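Deoxyribodipyrimidine photo-lyase (Oryza sativa Japonica Group, PDB 3UMV) uses light to split cyclobutane pyrimidine dimers in UV-damaged DNA back into two pyrimidines, with one FAD bound per subunit. Local coordinates at residues A[169-174]-A[324-329]. Sequence-based numbering, arbitrary orientation.
Sequences HNVVPV and RELADN. With FAD (flavin-adenine dinucleotide), chain I.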
loop_
_atom_site.group_PDB
_atom_site.type_symbol
_atom_site.label_atom_id
_atom_site.label_comp_id
_atom_site.label_asym_id
_atom_site.label_seq_id
_atom_site.Cartn_x
_atom_site.Cartn_y
_atom_site.Cartn_z
ATOM N N HIS A 169 6.759 7.668 1.394
ATOM C CA HIS A 169 5.714 7.063 0.561
ATOM C C HIS A 169 4.820 8.098 -0.126
ATOM O O HIS A 169 4.325 7.877 -1.231
ATOM C CB HIS A 169 4.840 6.137 1.406
ATOM C CG HIS A 169 4.302 4.962 0.651
ATOM N ND1 HIS A 169 5.069 3.851 0.355
ATOM C CD2 HIS A 169 3.070 4.715 0.154
ATOM C CE1 HIS A 169 4.329 2.972 -0.301
ATOM N NE2 HIS A 169 3.111 3.472 -0.433
ATOM N N ASN A 170 4.600 9.227 0.529
ATOM C CA ASN A 170 3.687 10.222 0.005
ATOM C C ASN A 170 4.465 11.373 -0.643
ATOM O O ASN A 170 5.562 11.695 -0.199
ATOM C CB ASN A 170 2.810 10.770 1.127
ATOM C CG ASN A 170 1.870 9.722 1.695
ATOM O OD1 ASN A 170 1.077 9.132 0.961
ATOM N ND2 ASN A 170 1.985 9.451 2.999
ATOM N N VAL A 171 3.893 11.980 -1.683
ATOM C CA VAL A 171 4.493 13.160 -2.302
ATOM C C VAL A 171 4.511 14.297 -1.302
ATOM O O VAL A 171 5.539 14.947 -1.103
ATOM C CB VAL A 171 3.725 13.623 -3.575
ATOM C CG1 VAL A 171 4.403 14.838 -4.185
ATOM C CG2 VAL A 171 3.660 12.488 -4.593
ATOM N N VAL A 172 3.360 14.554 -0.688
ATOM C CA VAL A 172 3.280 15.569 0.347
ATOM C C VAL A 172 3.266 14.834 1.684
ATOM O O VAL A 172 2.429 13.956 1.904
ATOM C CB VAL A 172 1.999 16.429 0.200
ATOM C CG1 VAL A 172 1.964 17.530 1.259
ATOM C CG2 VAL A 172 1.909 17.056 -1.203
ATOM N N PRO A 173 4.199 15.167 2.584
ATOM C CA PRO A 173 4.265 14.460 3.870
ATOM C C PRO A 173 2.916 14.414 4.565
ATOM O O PRO A 173 2.201 15.424 4.582
ATOM C CB PRO A 173 5.256 15.305 4.669
ATOM C CG PRO A 173 6.138 15.913 3.628
ATOM C CD PRO A 173 5.284 16.154 2.425
ATOM N N VAL A 174 2.563 13.251 5.113
ATOM C CA VAL A 174 1.238 13.048 5.699
ATOM C C VAL A 174 0.881 14.076 6.794
ATOM O O VAL A 174 -0.268 14.528 6.875
ATOM C CB VAL A 174 1.090 11.613 6.254
ATOM C CG1 VAL A 174 2.092 11.372 7.412
ATOM C CG2 VAL A 174 -0.344 11.381 6.717
ATOM N N ARG A 324 -4.871 8.262 -3.260
ATOM C CA ARG A 324 -4.005 7.369 -2.500
ATOM C C ARG A 324 -3.563 8.069 -1.217
ATOM O O ARG A 324 -3.635 7.495 -0.129
ATOM C CB ARG A 324 -2.782 6.940 -3.308
ATOM C CG ARG A 324 -1.820 6.055 -2.503
ATOM C CD ARG A 324 -0.595 5.708 -3.322
ATOM N NE ARG A 324 -0.044 6.934 -3.883
ATOM C CZ ARG A 324 0.744 7.788 -3.240
ATOM N NH1 ARG A 324 1.154 7.547 -1.991
ATOM N NH2 ARG A 324 1.144 8.892 -3.866
ATOM N N GLU A 325 -3.123 9.315 -1.346
ATOM C CA GLU A 325 -2.658 10.042 -0.172
ATOM C C GLU A 325 -3.773 10.409 0.803
ATOM O O GLU A 325 -3.530 10.543 2.007
ATOM C CB GLU A 325 -1.743 11.213 -0.576
ATOM C CG GLU A 325 -0.461 10.665 -1.188
ATOM C CD GLU A 325 0.587 11.692 -1.597
ATOM O OE1 GLU A 325 0.612 12.825 -1.063
ATOM O OE2 GLU A 325 1.420 11.313 -2.449
ATOM N N LEU A 326 -4.994 10.543 0.286
ATOM C CA LEU A 326 -6.163 10.739 1.130
ATOM C C LEU A 326 -6.384 9.517 2.022
ATOM O O LEU A 326 -6.826 9.657 3.161
ATOM C CB LEU A 326 -7.409 11.018 0.281
ATOM C CG LEU A 326 -8.732 11.047 1.066
ATOM C CD1 LEU A 326 -8.797 12.183 2.081
ATOM C CD2 LEU A 326 -9.874 11.124 0.089
ATOM N N ALA A 327 -6.065 8.325 1.516
ATOM C CA ALA A 327 -6.188 7.131 2.343
ATOM C C ALA A 327 -5.184 7.134 3.488
ATOM O O ALA A 327 -5.535 6.715 4.592
ATOM C CB ALA A 327 -6.067 5.838 1.515
ATOM N N ASP A 328 -3.939 7.564 3.230
ATOM C CA ASP A 328 -2.960 7.720 4.323
ATOM C C ASP A 328 -3.455 8.756 5.343
ATOM O O ASP A 328 -3.363 8.562 6.560
ATOM C CB ASP A 328 -1.558 8.081 3.814
ATOM C CG ASP A 328 -0.626 6.864 3.734
ATOM O OD1 ASP A 328 0.610 7.002 3.961
ATOM O OD2 ASP A 328 -1.142 5.759 3.453
ATOM N N ASN A 329 -3.979 9.868 4.832
ATOM C CA ASN A 329 -4.537 10.907 5.685
ATOM C C ASN A 329 -5.551 10.301 6.647
ATOM O O ASN A 329 -5.487 10.523 7.856
ATOM C CB ASN A 329 -5.184 11.988 4.829
ATOM C CG ASN A 329 -6.009 12.965 5.646
ATOM O OD1 ASN A 329 -7.223 12.824 5.741
ATOM N ND2 ASN A 329 -5.352 13.936 6.259
HETATM P PA FAD I . -4.992 2.683 -11.442
HETATM O O1A FAD I . -6.365 3.075 -11.895
HETATM O O2A FAD I . -3.974 2.586 -12.545
HETATM O O5B FAD I . -4.526 3.719 -10.315
HETATM C C5B FAD I . -3.174 4.085 -10.146
HETATM C C4B FAD I . -2.864 4.257 -8.655
HETATM O O4B FAD I . -3.696 5.234 -8.049
HETATM C C3B FAD I . -3.132 2.988 -7.872
HETATM O O3B FAD I . -2.047 2.094 -7.946
HETATM C C2B FAD I . -3.302 3.532 -6.484
HETATM O O2B FAD I . -2.036 3.869 -5.949
HETATM C C1B FAD I . -4.035 4.824 -6.742
HETATM N N9A FAD I . -5.491 4.637 -6.622
HETATM C C8A FAD I . -6.386 4.355 -7.619
HETATM N N7A FAD I . -7.616 4.281 -7.058
HETATM C C5A FAD I . -7.508 4.496 -5.717
HETATM C C6A FAD I . -8.419 4.543 -4.655
HETATM N N6A FAD I . -9.734 4.448 -4.846
HETATM N N1A FAD I . -7.970 4.800 -3.378
HETATM C C2A FAD I . -6.632 5.021 -3.152
HETATM N N3A FAD I . -5.735 4.972 -4.196
HETATM C C4A FAD I . -6.172 4.727 -5.451
HETATM N N1 FAD I . -6.081 -0.105 -3.367
HETATM C C2 FAD I . -4.924 -0.668 -2.914
HETATM O O2 FAD I . -3.862 -0.149 -3.262
HETATM N N3 FAD I . -4.958 -1.766 -2.072
HETATM C C4 FAD I . -6.166 -2.322 -1.691
HETATM O O4 FAD I . -6.193 -3.305 -0.944
HETATM C C4X FAD I . -7.339 -1.734 -2.149
HETATM N N5 FAD I . -8.572 -2.246 -1.819
HETATM C C5X FAD I . -9.727 -1.637 -2.267
HETATM C C6 FAD I . -10.979 -2.148 -1.897
HETATM C C7 FAD I . -12.150 -1.536 -2.354
HETATM C C7M FAD I . -13.482 -2.096 -1.931
HETATM C C8 FAD I . -12.057 -0.419 -3.190
HETATM C C8M FAD I . -13.277 0.278 -3.715
HETATM C C9 FAD I . -10.814 0.068 -3.558
HETATM C C9A FAD I . -9.657 -0.533 -3.098
HETATM N N10 FAD I . -8.424 -0.042 -3.474
HETATM C C10 FAD I . -7.286 -0.640 -2.988
HETATM C "C1'" FAD I . -8.283 1.167 -4.389
HETATM C "C2'" FAD I . -8.205 0.813 -5.908
HETATM O "O2'" FAD I . -9.215 -0.099 -6.354
HETATM C "C3'" FAD I . -6.841 0.250 -6.349
HETATM O "O3'" FAD I . -5.821 1.096 -5.887
HETATM C "C4'" FAD I . -6.704 0.115 -7.868
HETATM O "O4'" FAD I . -7.717 -0.739 -8.365
HETATM C "C5'" FAD I . -5.310 -0.432 -8.172
HETATM O "O5'" FAD I . -5.117 -0.857 -9.500
HETATM P P FAD I . -4.162 -0.002 -10.465
HETATM O O1P FAD I . -2.822 0.256 -9.804
HETATM O O2P FAD I . -4.033 -0.709 -11.789
HETATM O O3P FAD I . -5.106 1.300 -10.591
HETATM O O HOH W 1 0.459 6.256 0.382
HETATM O O HOH W 2 -0.206 13.484 1.499
HETATM O O HOH W 3 -2.680 14.001 5.507
#
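Glu325 OE2 is gripped by two donors: Val171 N, 2.7 Å away and coming from above the carboxylate plane, and Arg324 NH2, which meets the anti lone pair of OE2 in a 2.8 Å salt bridge. The other oxygen, OE1, takes the longer but straight bond from Val172 N (3.3 Å, 168°) on its syn side, and a water joins it to Val172 O. One buried carboxylate thus holds two successive backbone amides of the 169-174 loop. Its chain, extended beyond CG (chi2 -178°), reaches from helix 310-333 past the Asn170 side chain, whose OD1 lies 3.1 Å from Glu325 CG. With an alanine in place of this glutamate, both loop amides would probably lose their acceptor and Arg324 NH2 its salt-bridge mate. The guanidinium, its chain bent at chi3 and its NE bonded to Leu320 O, makes a weak bond from NH1 to His169 O and shares a water with Asn170 OD1. Asn170 ND2 gives a 3.0 Å bond to Asp328 OD1, the amide and carboxylate planes 80° apart; Asp167 is a second acceptor for ND2, while Arg46 forms a salt bridge with Asp328 OD1. Arg324 also borders the cofactor, its CA 3.4 Å from FAD N3A. The junction links the photolyase alpha/beta domain, through the loop after strand 162-166, to the FAD-binding helical domain at the adenine end of the cofactor pocket.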